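Side-chain contacts in D-alanyl transferase DltD (PDB 6O93), which probably acts as a D-alanyl transferase in the D-alanylation of lipoteichoic acid, a part of Gram-positive cell-wall biogenesis: residues L49-A54 with T347-W352; M161-N166 with R175-Y180; G274-A279 with K320-E325; V29-A34 with A84-S89. All coordinates share one frame; numbering follows the deposited sequence.

Contact 1: residues L49-A54 with T347-W352; sequences LSRFSA and TIHLGW. With PO4 (phosphate ion), chain G.
At what is probably the active site of an SGNH-like fold, the guanidinium of Arg51 lies flat on the imidazole of His349, their centres 3.4 Å apart and their planes 19° from parallel. NH2 of Arg51 stands over the rim of the ring, 3.1 Å from ND1 of His349, but at an angle too poor for a hydrogen bond. The ring nitrogens look elsewhere: NE2 bonds to Ser47 OG and ND1 to Asp346 OD1, in the geometry of a Ser-His-Asp triad. On the far face, CG1 of Ile348 packs against the imidazole. A bend at chi2 (56°) folds the arginine over the histidine, while Arg51 CB rests 3.3 Å from Leu350 O. Farther along, Ser53 CB lies 3.8 Å from Trp352 CD1, a small residue beside a large indole. A long, weak ion pair links Arg51 NE to Asp346 OD2. Arginine suits this place because its flat cation can cover one face of the ring and leave the in-plane nitrogens to Ser47 and Asp346.

Contact 2: residues M161-N166 with R175-Y180; sequences METLAN and RSQRDY. With PO4 (phosphate ion), chain H.
Gln177 gives up the most surface here, reaching across between two helices to lay its amide beside Thr163 and Asn166. Its chain is extended beyond CG (chi2 171°), which carries the amide past the threonine: the two side chains slide by in opposite directions, with Thr163 OG1 3.1 Å from Gln177 CD. This is contact without a bond, since the threonine hydroxyl is engaged with Val159 O, one turn earlier in its own helix. A short, branched residue suits the spot, letting the glutamine come close while its hydroxyl is satisfied locally.

Asn166 supplies the direct polar link, ND2 to Gln177 OE1, at 3.3 Å and weak. The two amides cross with their planes 28° apart. The same OE1 also accepts a bond from the backbone N of Gln174, just ahead of the helix, so its stronger partner lies there. At the other end of the amide, Gln177 NE2 donates to a water 3.0 Å away, and that water donates to Glu162 OE1 at 2.8 Å. A glutamine can thus use both ends, accepting at one and donating at the other.

Segments 161-166 and 175-180, whose N-to-C directions are 132° apart, belong to helices 158-168 and 175-195, joined by a short connection whose Pro173 packs on Thr163. Helix 124-132 adds Leu131 against the same threonine, and its Trp130 meets Leu164.

Contact 3: residues G274-A279 with K320-E325; sequences GDFQAA and KYQLQE
Gln322 NE2 is held by two oxygens, OE1 of Gln277 across the contact and the backbone O of Tyr273. The bond from Gln322 NE2 to Gln277 OE1 is 3.1 Å long and nearly straight, 167° at the hydrogen; the acceptor lies close to the amide plane of Gln322, whereas the donor is tilted from the carbonyl plane of Gln277. Both glutamines set CG anti to the backbone N, but they then differ: Gln322 stays extended to span the gap, while Gln277 bends at chi2 (63°) and so swings its carbonyl toward the partner. The remaining amide ends are also used, Gln322 OE1 by Trp387 NE1 and Gln277 NE2 by Gln326 OE1. Buried glutamines suit such a place because each can donate and accept at once.

Beside this polar pair lies an apolar one. Phe276 and Leu323 cross at about a right angle; Phe276 CZ lies 3.6 Å from Leu323 CD2, and Phe276 CD2 comes 3.9 Å from Gln322 NE2.

Helices 272-285 and 309-324 run roughly parallel, 27° apart in these segments. Phe276 and Leu323 both rest on Phe292 of strand 289-294, and Leu323 also meets Ile331 of strand 331-333; helix 309-324 lies in the connection between those two neighbouring parallel strands, a beta-alpha-beta crossover.

Contact 4: residues V29-A34 with A84-S89; sequences VIKNKA and AMVIHS
Lys31 stretches across to Ser89, Lys31 NZ donating to Ser89 OG over 2.9 Å. The route it takes is unusual for a helix residue: CG sits between the backbone N and the carbonyl carbon (chi1 86°), the next two bonds are extended, and a last turn at the end of the chain brings the ammonium round to its acceptors. Along the way Lys31 CE passes obliquely over the Val86 side chain, 3.7 Å from Val86 CG1, which gives the aliphatic part of the lysine an apolar surface to lie on. Lys31 NZ also donates to Asn32 OD1 at 2.9 Å and to Gly27 O, so NZ donates to three uncharged oxygens.

Segments 29-34 and 84-89 cross at -66°. Helix 80-90 belongs to a beta-alpha-beta crossover from strand 69-73 to strand 98-102, and its Val86 packs on Phe44 of strand 40-44, which lies between those two in the parallel sheet; helix 29-36 leads directly into strand 40-44.

Ser89 is turned back on its own helix (chi1 68°), and this lets Ser89 OG donate to Val86 O at 2.7 Å while it accepts from the lysine. A hydroxyl suits a place that needs both roles. Asn32 divides its amide similarly: OD1 faces Lys31 NZ, and Asn32 ND2 reaches Ser89 O at 3.1 Å, a weak, bent bond.

From the N terminus, residues 29-34 open contact 4, and residues 49-54 open contact 1 before contact 4 is closed by 84-89, so these two cross along the chain. Contact 2 follows as a short local closure between consecutive helices, and contact 3 comes after it; both are nested inside the large loop that contact 1 completes at 347-352. Contact 1 joins the loop after the first strand to the loop after the last, whereas contacts 3 and 4 tie helices that flank the sheet. These two touch directly, Ala84 CB lying 3.7 Å from Ala279 N. Contact 2 is peripheral, its centre about 42 Å from that of contact 1.

Contact 1: residues L49-A54 with T347-W352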
loop_
_atom_site.group_PDB
_atom_site.type_symbol
_atom_site.label_atom_id
_atom_site.label_comp_id
_atom_site.label_asym_id
_atom_site.label_seq_id
_atom_site.Cartn_x
_atom_site.Cartn_y
_atom_site.Cartn_z
ATOM N N LEU A 49 1.947 0.337 7.724
ATOM C CA LEU A 49 2.633 -0.949 7.754
ATOM C C LEU A 49 3.704 -1.021 8.837
ATOM O O LEU A 49 4.037 -2.123 9.287
ATOM C CB LEU A 49 3.266 -1.235 6.390
ATOM C CG LEU A 49 2.299 -1.372 5.212
ATOM C CD1 LEU A 49 3.064 -1.551 3.913
ATOM C CD2 LEU A 49 1.338 -2.533 5.423
ATOM N N SER A 50 4.251 0.116 9.265
ATOM C CA SER A 50 5.332 0.128 10.243
ATOM C C SER A 50 4.841 0.082 11.684
ATOM O O SER A 50 5.667 -0.007 12.599
ATOM C CB SER A 50 6.205 1.372 10.049
ATOM O OG SER A 50 5.474 2.556 10.323
ATOM N N ARG A 51 3.527 0.136 11.911
ATOM C CA ARG A 51 2.969 0.118 13.263
ATOM C C ARG A 51 3.027 -1.311 13.795
ATOM O O ARG A 51 2.030 -2.036 13.864
ATOM C CB ARG A 51 1.549 0.666 13.263
ATOM C CG ARG A 51 1.469 2.157 13.540
ATOM C CD ARG A 51 2.316 2.966 12.572
ATOM N NE ARG A 51 2.227 4.394 12.859
ATOM C CZ ARG A 51 2.813 5.345 12.139
ATOM N NH1 ARG A 51 3.538 5.032 11.073
ATOM N NH2 ARG A 51 2.667 6.616 12.485
ATOM N N PHE A 52 4.229 -1.713 14.190
ATOM C CA PHE A 52 4.461 -3.069 14.655
ATOM C C PHE A 52 4.026 -3.239 16.105
ATOM O O PHE A 52 4.097 -2.312 16.917
ATOM C CB PHE A 52 5.940 -3.435 14.513
ATOM C CG PHE A 52 6.275 -4.116 13.216
ATOM C CD1 PHE A 52 6.005 -3.504 12.003
ATOM C CD2 PHE A 52 6.871 -5.368 13.212
ATOM C CE1 PHE A 52 6.314 -4.132 10.810
ATOM C CE2 PHE A 52 7.184 -5.998 12.024
ATOM C CZ PHE A 52 6.907 -5.379 10.820
ATOM N N SER A 53 3.564 -4.444 16.415
ATOM C CA SER A 53 3.278 -4.866 17.779
ATOM C C SER A 53 3.196 -6.386 17.766
ATOM O O SER A 53 3.425 -7.028 16.739
ATOM C CB SER A 53 1.988 -4.234 18.308
ATOM O OG SER A 53 0.847 -4.799 17.684
ATOM N N ALA A 54 2.862 -6.964 18.921
ATOM C CA ALA A 54 2.709 -8.411 18.999
ATOM C C ALA A 54 1.620 -8.923 18.065
ATOM O O ALA A 54 1.614 -10.111 17.728
ATOM C CB ALA A 54 2.399 -8.830 20.437
ATOM N N THR A 347 -3.667 8.230 15.245
ATOM C CA THR A 347 -4.793 8.941 14.654
ATOM C C THR A 347 -5.370 8.198 13.456
ATOM O O THR A 347 -6.594 8.112 13.313
ATOM C CB THR A 347 -4.365 10.350 14.246
ATOM O OG1 THR A 347 -3.176 10.279 13.451
ATOM C CG2 THR A 347 -4.105 11.208 15.479
ATOM N N ILE A 348 -4.517 7.643 12.595
ATOM C CA ILE A 348 -4.991 7.091 11.330
ATOM C C ILE A 348 -4.362 5.738 11.023
ATOM O O ILE A 348 -4.736 5.086 10.043
ATOM C CB ILE A 348 -4.716 8.076 10.177
ATOM C CG1 ILE A 348 -3.215 8.357 10.060
ATOM C CG2 ILE A 348 -5.487 9.373 10.388
ATOM C CD1 ILE A 348 -2.845 9.167 8.834
ATOM N N HIS A 349 -3.414 5.300 11.847
ATOM C CA HIS A 349 -2.652 4.086 11.578
ATOM C C HIS A 349 -3.200 2.918 12.389
ATOM O O HIS A 349 -3.427 3.046 13.597
ATOM C CB HIS A 349 -1.172 4.300 11.896
ATOM C CG HIS A 349 -0.538 5.388 11.089
ATOM N ND1 HIS A 349 -0.341 6.661 11.579
ATOM C CD2 HIS A 349 -0.068 5.396 9.820
ATOM C CE1 HIS A 349 0.230 7.406 10.648
ATOM N NE2 HIS A 349 0.406 6.662 9.571
ATOM N N LEU A 350 -3.406 1.782 11.718
ATOM C CA LEU A 350 -3.844 0.571 12.395
ATOM C C LEU A 350 -2.917 0.247 13.557
ATOM O O LEU A 350 -1.707 0.485 13.499
ATOM C CB LEU A 350 -3.878 -0.608 11.418
ATOM C CG LEU A 350 -5.024 -0.632 10.406
ATOM C CD1 LEU A 350 -4.737 -1.649 9.310
ATOM C CD2 LEU A 350 -6.339 -0.949 11.095
ATOM N N GLY A 351 -3.496 -0.317 14.616
ATOM C CA GLY A 351 -2.779 -0.625 15.832
ATOM C C GLY A 351 -3.106 -2.017 16.343
ATOM O O GLY A 351 -3.497 -2.912 15.591
ATOM N N TRP A 352 -2.949 -2.175 17.657
ATOM C CA TRP A 352 -2.990 -3.475 18.318
ATOM C C TRP A 352 -4.172 -4.329 17.873
ATOM O O TRP A 352 -3.982 -5.356 17.214
ATOM C CB TRP A 352 -3.022 -3.281 19.837
ATOM C CG TRP A 352 -1.855 -2.496 20.355
ATOM C CD1 TRP A 352 -0.656 -2.993 20.776
ATOM C CD2 TRP A 352 -1.773 -1.075 20.501
ATOM N NE1 TRP A 352 0.167 -1.969 21.175
ATOM C CE2 TRP A 352 -0.496 -0.781 21.016
ATOM C CE3 TRP A 352 -2.657 -0.021 20.246
ATOM C CZ2 TRP A 352 -0.080 0.523 21.282
ATOM C CZ3 TRP A 352 -2.241 1.270 20.510
ATOM C CH2 TRP A 352 -0.966 1.531 21.023
HETATM P P PO4 G . -4.167 13.353 11.586
HETATM O O1 PO4 G . -4.054 13.578 10.095
HETATM O O2 PO4 G . -3.172 12.298 12.010
HETATM O O3 PO4 G . -5.567 12.896 11.915
HETATM O O4 PO4 G . -3.873 14.641 12.318
#

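Contact 2: residues M161-N166 with R175-Y180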
loop_
_atom_site.group_PDB
_atom_site.type_symbol
_atom_site.label_atom_id
_atom_site.label_comp_id
_atom_site.label_asym_id
_atom_site.label_seq_id
_atom_site.Cartn_x
_atom_site.Cartn_y
_atom_site.Cartn_z
ATOM N N MET A 161 9.178 12.034 -21.381
ATOM C CA MET A 161 8.015 12.856 -21.704
ATOM C C MET A 161 7.601 12.672 -23.157
ATOM O O MET A 161 6.406 12.590 -23.467
ATOM C CB MET A 161 8.317 14.327 -21.417
ATOM C CG MET A 161 8.330 14.676 -19.936
ATOM S SD MET A 161 6.696 14.548 -19.179
ATOM C CE MET A 161 5.876 15.971 -19.896
ATOM N N GLU A 162 8.576 12.607 -24.065
ATOM C CA GLU A 162 8.258 12.399 -25.472
ATOM C C GLU A 162 7.631 11.028 -25.693
ATOM O O GLU A 162 6.691 10.887 -26.485
ATOM C CB GLU A 162 9.522 12.567 -26.315
ATOM C CG GLU A 162 10.045 13.994 -26.323
ATOM C CD GLU A 162 11.388 14.139 -27.015
ATOM O OE1 GLU A 162 12.154 13.152 -27.072
ATOM O OE2 GLU A 162 11.675 15.253 -27.500
ATOM N N THR A 163 8.129 10.009 -24.993
ATOM C CA THR A 163 7.547 8.676 -25.112
ATOM C C THR A 163 6.127 8.644 -24.561
ATOM O O THR A 163 5.230 8.049 -25.171
ATOM C CB THR A 163 8.428 7.658 -24.388
ATOM O OG1 THR A 163 9.750 7.685 -24.941
ATOM C CG2 THR A 163 7.847 6.252 -24.519
ATOM N N LEU A 164 5.898 9.278 -23.409
ATOM C CA LEU A 164 4.561 9.280 -22.824
ATOM C C LEU A 164 3.569 10.027 -23.704
ATOM O O LEU A 164 2.375 9.701 -23.707
ATOM C CB LEU A 164 4.601 9.894 -21.423
ATOM C CG LEU A 164 5.471 9.155 -20.405
ATOM C CD1 LEU A 164 5.411 9.845 -19.054
ATOM C CD2 LEU A 164 5.055 7.695 -20.288
ATOM N N ALA A 165 4.036 11.027 -24.455
ATOM C CA ALA A 165 3.150 11.731 -25.375
ATOM C C ALA A 165 2.644 10.800 -26.468
ATOM O O ALA A 165 1.464 10.849 -26.838
ATOM C CB ALA A 165 3.871 12.933 -25.985
ATOM N N ASN A 166 3.520 9.945 -27.001
ATOM C CA ASN A 166 3.097 9.003 -28.031
ATOM C C ASN A 166 2.107 7.986 -27.476
ATOM O O ASN A 166 1.132 7.632 -28.149
ATOM C CB ASN A 166 4.312 8.298 -28.631
ATOM C CG ASN A 166 5.255 9.257 -29.332
ATOM O OD1 ASN A 166 4.867 10.362 -29.713
ATOM N ND2 ASN A 166 6.502 8.836 -29.507
ATOM N N ARG A 175 11.242 3.171 -31.737
ATOM C CA ARG A 175 12.429 2.331 -31.619
ATOM C C ARG A 175 13.544 3.057 -30.874
ATOM O O ARG A 175 14.167 2.497 -29.965
ATOM C CB ARG A 175 12.907 1.896 -33.005
ATOM C CG ARG A 175 12.912 0.386 -33.210
ATOM C CD ARG A 175 13.253 0.008 -34.648
ATOM N NE ARG A 175 12.311 0.583 -35.606
ATOM C CZ ARG A 175 12.295 0.303 -36.905
ATOM N NH1 ARG A 175 11.398 0.880 -37.693
ATOM N NH2 ARG A 175 13.167 -0.553 -37.419
ATOM N N SER A 176 13.805 4.314 -31.243
ATOM C CA SER A 176 14.857 5.073 -30.575
ATOM C C SER A 176 14.520 5.326 -29.111
ATOM O O SER A 176 15.428 5.463 -28.280
ATOM C CB SER A 176 15.094 6.400 -31.301
ATOM O OG SER A 176 13.936 7.219 -31.276
ATOM N N GLN A 177 13.231 5.394 -28.774
ATOM C CA GLN A 177 12.837 5.589 -27.383
ATOM C C GLN A 177 13.041 4.309 -26.581
ATOM O O GLN A 177 13.592 4.337 -25.473
ATOM C CB GLN A 177 11.379 6.053 -27.312
ATOM C CG GLN A 177 11.141 7.433 -27.912
ATOM C CD GLN A 177 9.668 7.780 -28.029
ATOM O OE1 GLN A 177 8.809 6.900 -28.047
ATOM N NE2 GLN A 177 9.370 9.071 -28.117
ATOM N N ARG A 178 12.607 3.174 -27.132
ATOM C CA ARG A 178 12.840 1.895 -26.472
ATOM C C ARG A 178 14.330 1.626 -26.310
ATOM O O ARG A 178 14.777 1.191 -25.241
ATOM C CB ARG A 178 12.173 0.769 -27.266
ATOM C CG ARG A 178 12.398 -0.615 -26.679
ATOM C CD ARG A 178 11.607 -1.680 -27.420
ATOM N NE ARG A 178 11.812 -3.007 -26.842
ATOM C CZ ARG A 178 12.798 -3.837 -27.179
ATOM N NH1 ARG A 178 12.894 -5.021 -26.589
ATOM N NH2 ARG A 178 13.690 -3.490 -28.100
ATOM N N ASP A 179 15.117 1.869 -27.363
ATOM C CA ASP A 179 16.561 1.680 -27.268
ATOM C C ASP A 179 17.150 2.516 -26.137
ATOM O O ASP A 179 18.037 2.055 -25.410
ATOM C CB ASP A 179 17.232 2.040 -28.594
ATOM C CG ASP A 179 16.856 1.097 -29.723
ATOM O OD1 ASP A 179 16.270 0.028 -29.452
ATOM O OD2 ASP A 179 17.149 1.430 -30.888
ATOM N N TYR A 180 16.669 3.751 -25.978
ATOM C CA TYR A 180 17.177 4.616 -24.917
ATOM C C TYR A 180 16.921 4.008 -23.543
ATOM O O TYR A 180 17.820 3.953 -22.696
ATOM C CB TYR A 180 16.538 6.001 -25.020
ATOM C CG TYR A 180 16.827 6.888 -23.834
ATOM C CD1 TYR A 180 18.013 7.602 -23.752
ATOM C CD2 TYR A 180 15.917 7.008 -22.794
ATOM C CE1 TYR A 180 18.285 8.413 -22.670
ATOM C CE2 TYR A 180 16.179 7.818 -21.703
ATOM C CZ TYR A 180 17.364 8.518 -21.648
ATOM O OH TYR A 180 17.635 9.327 -20.568
HETATM P P PO4 H . 9.129 3.543 -34.905
HETATM O O1 PO4 H . 8.768 2.718 -36.117
HETATM O O2 PO4 H . 8.761 2.775 -33.658
HETATM O O3 PO4 H . 8.369 4.849 -34.939
HETATM O O4 PO4 H . 10.616 3.817 -34.905
HETATM O O HOH W 1 11.915 10.637 -28.284
#

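Contact 3: residues G274-A279 with K320-E325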
loop_
_atom_site.group_PDB
_atom_site.type_symbol
_atom_site.label_atom_id
_atom_site.label_comp_id
_atom_site.label_asym_id
_atom_site.label_seq_id
_atom_site.Cartn_x
_atom_site.Cartn_y
_atom_site.Cartn_z
ATOM N N GLY A 274 -8.731 7.186 -9.847
ATOM C CA GLY A 274 -8.158 6.734 -11.104
ATOM C C GLY A 274 -6.843 6.002 -10.914
ATOM O O GLY A 274 -6.600 4.970 -11.548
ATOM N N ASP A 275 -5.972 6.524 -10.046
ATOM C CA ASP A 275 -4.709 5.848 -9.775
ATOM C C ASP A 275 -4.952 4.488 -9.133
ATOM O O ASP A 275 -4.229 3.521 -9.406
ATOM C CB ASP A 275 -3.829 6.714 -8.874
ATOM C CG ASP A 275 -3.438 8.021 -9.524
ATOM O OD1 ASP A 275 -3.730 8.204 -10.725
ATOM O OD2 ASP A 275 -2.840 8.870 -8.830
ATOM N N PHE A 276 -5.969 4.401 -8.273
ATOM C CA PHE A 276 -6.352 3.119 -7.694
ATOM C C PHE A 276 -6.804 2.149 -8.776
ATOM O O PHE A 276 -6.485 0.956 -8.725
ATOM C CB PHE A 276 -7.453 3.339 -6.659
ATOM C CG PHE A 276 -7.918 2.083 -5.986
ATOM C CD1 PHE A 276 -7.012 1.216 -5.400
ATOM C CD2 PHE A 276 -9.266 1.783 -5.917
ATOM C CE1 PHE A 276 -7.442 0.065 -4.773
ATOM C CE2 PHE A 276 -9.701 0.634 -5.285
ATOM C CZ PHE A 276 -8.788 -0.225 -4.714
ATOM N N GLN A 277 -7.546 2.647 -9.767
ATOM C CA GLN A 277 -7.942 1.807 -10.892
ATOM C C GLN A 277 -6.722 1.248 -11.611
ATOM O O GLN A 277 -6.736 0.100 -12.074
ATOM C CB GLN A 277 -8.816 2.608 -11.857
ATOM C CG GLN A 277 -9.303 1.820 -13.065
ATOM C CD GLN A 277 -10.202 0.660 -12.678
ATOM O OE1 GLN A 277 -10.542 0.489 -11.508
ATOM N NE2 GLN A 277 -10.593 -0.139 -13.662
ATOM N N ALA A 278 -5.657 2.045 -11.720
ATOM C CA ALA A 278 -4.445 1.561 -12.373
ATOM C C ALA A 278 -3.881 0.348 -11.646
ATOM O O ALA A 278 -3.458 -0.625 -12.280
ATOM C CB ALA A 278 -3.405 2.678 -12.446
ATOM N N ALA A 279 -3.871 0.385 -10.311
ATOM C CA ALA A 279 -3.388 -0.758 -9.546
ATOM C C ALA A 279 -4.311 -1.958 -9.710
ATOM O O ALA A 279 -3.845 -3.102 -9.780
ATOM C CB ALA A 279 -3.254 -0.380 -8.071
ATOM N N LYS A 320 -15.728 0.384 -2.331
ATOM C CA LYS A 320 -16.267 -0.968 -2.415
ATOM C C LYS A 320 -17.092 -1.162 -3.680
ATOM O O LYS A 320 -17.177 -2.283 -4.193
ATOM C CB LYS A 320 -17.096 -1.289 -1.171
ATOM C CG LYS A 320 -16.256 -1.426 0.093
ATOM C CD LYS A 320 -17.016 -2.097 1.227
ATOM C CE LYS A 320 -18.177 -1.253 1.705
ATOM N NZ LYS A 320 -18.845 -1.866 2.887
ATOM N N TYR A 321 -17.695 -0.093 -4.205
ATOM C CA TYR A 321 -18.372 -0.207 -5.492
ATOM C C TYR A 321 -17.365 -0.455 -6.608
ATOM O O TYR A 321 -17.540 -1.366 -7.426
ATOM C CB TYR A 321 -19.189 1.051 -5.786
ATOM C CG TYR A 321 -19.968 0.953 -7.079
ATOM C CD1 TYR A 321 -21.203 0.324 -7.118
ATOM C CD2 TYR A 321 -19.462 1.474 -8.261
ATOM C CE1 TYR A 321 -21.918 0.221 -8.295
ATOM C CE2 TYR A 321 -20.170 1.377 -9.446
ATOM C CZ TYR A 321 -21.398 0.749 -9.457
ATOM O OH TYR A 321 -22.113 0.649 -10.629
ATOM N N GLN A 322 -16.300 0.345 -6.651
ATOM C CA GLN A 322 -15.276 0.172 -7.675
ATOM C C GLN A 322 -14.670 -1.226 -7.613
ATOM O O GLN A 322 -14.361 -1.824 -8.649
ATOM C CB GLN A 322 -14.198 1.243 -7.504
ATOM C CG GLN A 322 -13.131 1.264 -8.584
ATOM C CD GLN A 322 -12.241 2.495 -8.486
ATOM O OE1 GLN A 322 -12.512 3.411 -7.707
ATOM N NE2 GLN A 322 -11.175 2.519 -9.278
ATOM N N LEU A 323 -14.502 -1.763 -6.405
ATOM C CA LEU A 323 -13.975 -3.115 -6.254
ATOM C C LEU A 323 -15.010 -4.155 -6.670
ATOM O O LEU A 323 -14.801 -4.910 -7.627
ATOM C CB LEU A 323 -13.534 -3.343 -4.808
ATOM C CG LEU A 323 -12.302 -2.552 -4.362
ATOM C CD1 LEU A 323 -12.121 -2.647 -2.855
ATOM C CD2 LEU A 323 -11.059 -3.053 -5.082
ATOM N N GLN A 324 -16.140 -4.201 -5.959
ATOM C CA GLN A 324 -17.136 -5.242 -6.198
ATOM C C GLN A 324 -17.635 -5.220 -7.638
ATOM O O GLN A 324 -17.859 -6.275 -8.240
ATOM C CB GLN A 324 -18.307 -5.072 -5.230
ATOM C CG GLN A 324 -17.972 -5.389 -3.784
ATOM C CD GLN A 324 -18.019 -6.875 -3.490
ATOM O OE1 GLN A 324 -18.366 -7.681 -4.354
ATOM N NE2 GLN A 324 -17.675 -7.247 -2.261
ATOM N N GLU A 325 -17.820 -4.027 -8.203
ATOM C CA GLU A 325 -18.329 -3.914 -9.563
ATOM C C GLU A 325 -17.435 -4.621 -10.575
ATOM O O GLU A 325 -17.920 -5.017 -11.641
ATOM C CB GLU A 325 -18.482 -2.435 -9.928
ATOM C CG GLU A 325 -18.878 -2.156 -11.367
ATOM C CD GLU A 325 -20.256 -2.674 -11.716
ATOM O OE1 GLU A 325 -20.954 -3.196 -10.817
ATOM O OE2 GLU A 325 -20.641 -2.551 -12.897
#

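Contact 4: residues V29-A34 with A84-S89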
loop_
_atom_site.group_PDB
_atom_site.type_symbol
_atom_site.label_atom_id
_atom_site.label_comp_id
_atom_site.label_asym_id
_atom_site.label_seq_id
_atom_site.Cartn_x
_atom_site.Cartn_y
_atom_site.Cartn_z
ATOM N N VAL A 29 15.069 -6.934 -7.939
ATOM C CA VAL A 29 15.669 -8.228 -7.609
ATOM C C VAL A 29 15.025 -8.819 -6.359
ATOM O O VAL A 29 14.490 -9.934 -6.378
ATOM C CB VAL A 29 17.191 -8.089 -7.434
ATOM C CG1 VAL A 29 17.792 -9.403 -6.960
ATOM C CG2 VAL A 29 17.839 -7.648 -8.738
ATOM N N ILE A 30 15.068 -8.080 -5.251
ATOM C CA ILE A 30 14.699 -8.661 -3.962
ATOM C C ILE A 30 13.192 -8.873 -3.876
ATOM O O ILE A 30 12.723 -9.971 -3.551
ATOM C CB ILE A 30 15.218 -7.783 -2.810
ATOM C CG1 ILE A 30 16.746 -7.866 -2.745
ATOM C CG2 ILE A 30 14.595 -8.222 -1.490
ATOM C CD1 ILE A 30 17.384 -6.864 -1.804
ATOM N N LYS A 31 12.404 -7.831 -4.158
ATOM C CA LYS A 31 10.961 -7.952 -3.978
ATOM C C LYS A 31 10.363 -8.958 -4.957
ATOM O O LYS A 31 9.463 -9.722 -4.593
ATOM C CB LYS A 31 10.288 -6.583 -4.121
ATOM C CG LYS A 31 9.948 -6.172 -5.543
ATOM C CD LYS A 31 9.465 -4.731 -5.590
ATOM C CE LYS A 31 8.842 -4.389 -6.936
ATOM N NZ LYS A 31 9.770 -4.637 -8.067
ATOM N N ASN A 32 10.854 -8.979 -6.200
ATOM C CA ASN A 32 10.316 -9.916 -7.183
ATOM C C ASN A 32 10.635 -11.355 -6.805
ATOM O O ASN A 32 9.786 -12.242 -6.945
ATOM C CB ASN A 32 10.866 -9.598 -8.574
ATOM C CG ASN A 32 10.385 -8.259 -9.098
ATOM O OD1 ASN A 32 9.661 -7.529 -8.413
ATOM N ND2 ASN A 32 10.785 -7.928 -10.319
ATOM N N LYS A 33 11.855 -11.609 -6.329
ATOM C CA LYS A 33 12.218 -12.960 -5.916
ATOM C C LYS A 33 11.359 -13.422 -4.746
ATOM O O LYS A 33 10.907 -14.571 -4.714
ATOM C CB LYS A 33 13.702 -13.011 -5.549
ATOM C CG LYS A 33 14.226 -14.407 -5.229
ATOM C CD LYS A 33 14.181 -15.317 -6.449
ATOM C CE LYS A 33 14.835 -16.662 -6.169
ATOM N NZ LYS A 33 14.778 -17.564 -7.355
ATOM N N ALA A 34 11.110 -12.534 -3.782
ATOM C CA ALA A 34 10.306 -12.900 -2.619
ATOM C C ALA A 34 8.891 -13.289 -3.030
ATOM O O ALA A 34 8.349 -14.298 -2.561
ATOM C CB ALA A 34 10.279 -11.743 -1.621
ATOM N N ALA A 84 0.927 0.818 -8.408
ATOM C CA ALA A 84 0.610 0.220 -9.701
ATOM C C ALA A 84 1.880 -0.139 -10.464
ATOM O O ALA A 84 1.944 -1.181 -11.127
ATOM C CB ALA A 84 -0.263 1.171 -10.521
ATOM N N MET A 85 2.908 0.705 -10.373
ATOM C CA MET A 85 4.169 0.409 -11.042
ATOM C C MET A 85 4.962 -0.655 -10.293
ATOM O O MET A 85 5.663 -1.457 -10.922
ATOM C CB MET A 85 4.996 1.689 -11.188
ATOM C CG MET A 85 6.218 1.540 -12.086
ATOM S SD MET A 85 5.801 1.125 -13.799
ATOM C CE MET A 85 4.902 2.595 -14.298
ATOM N N VAL A 86 4.862 -0.679 -8.963
ATOM C CA VAL A 86 5.465 -1.757 -8.184
ATOM C C VAL A 86 4.879 -3.097 -8.608
ATOM O O VAL A 86 5.604 -4.077 -8.819
ATOM C CB VAL A 86 5.258 -1.507 -6.679
ATOM C CG1 VAL A 86 5.679 -2.727 -5.864
ATOM C CG2 VAL A 86 6.024 -0.272 -6.233
ATOM N N ILE A 87 3.551 -3.157 -8.738
ATOM C CA ILE A 87 2.888 -4.396 -9.136
ATOM C C ILE A 87 3.307 -4.793 -10.544
ATOM O O ILE A 87 3.673 -5.946 -10.803
ATOM C CB ILE A 87 1.361 -4.240 -9.029
ATOM C CG1 ILE A 87 0.947 -4.045 -7.570
ATOM C CG2 ILE A 87 0.661 -5.449 -9.635
ATOM C CD1 ILE A 87 -0.454 -3.495 -7.396
ATOM N N HIS A 88 3.254 -3.842 -11.480
ATOM C CA HIS A 88 3.618 -4.146 -12.860
ATOM C C HIS A 88 5.044 -4.672 -12.953
ATOM O O HIS A 88 5.326 -5.592 -13.730
ATOM C CB HIS A 88 3.451 -2.903 -13.735
ATOM C CG HIS A 88 3.804 -3.130 -15.171
ATOM N ND1 HIS A 88 2.880 -3.547 -16.108
ATOM C CD2 HIS A 88 4.981 -3.016 -15.830
ATOM C CE1 HIS A 88 3.473 -3.671 -17.282
ATOM N NE2 HIS A 88 4.748 -3.356 -17.140
ATOM N N SER A 89 5.960 -4.105 -12.164
ATOM C CA SER A 89 7.361 -4.500 -12.241
ATOM C C SER A 89 7.595 -5.916 -11.737
ATOM O O SER A 89 8.643 -6.497 -12.032
ATOM C CB SER A 89 8.230 -3.522 -11.448
ATOM O OG SER A 89 7.983 -3.630 -10.060
#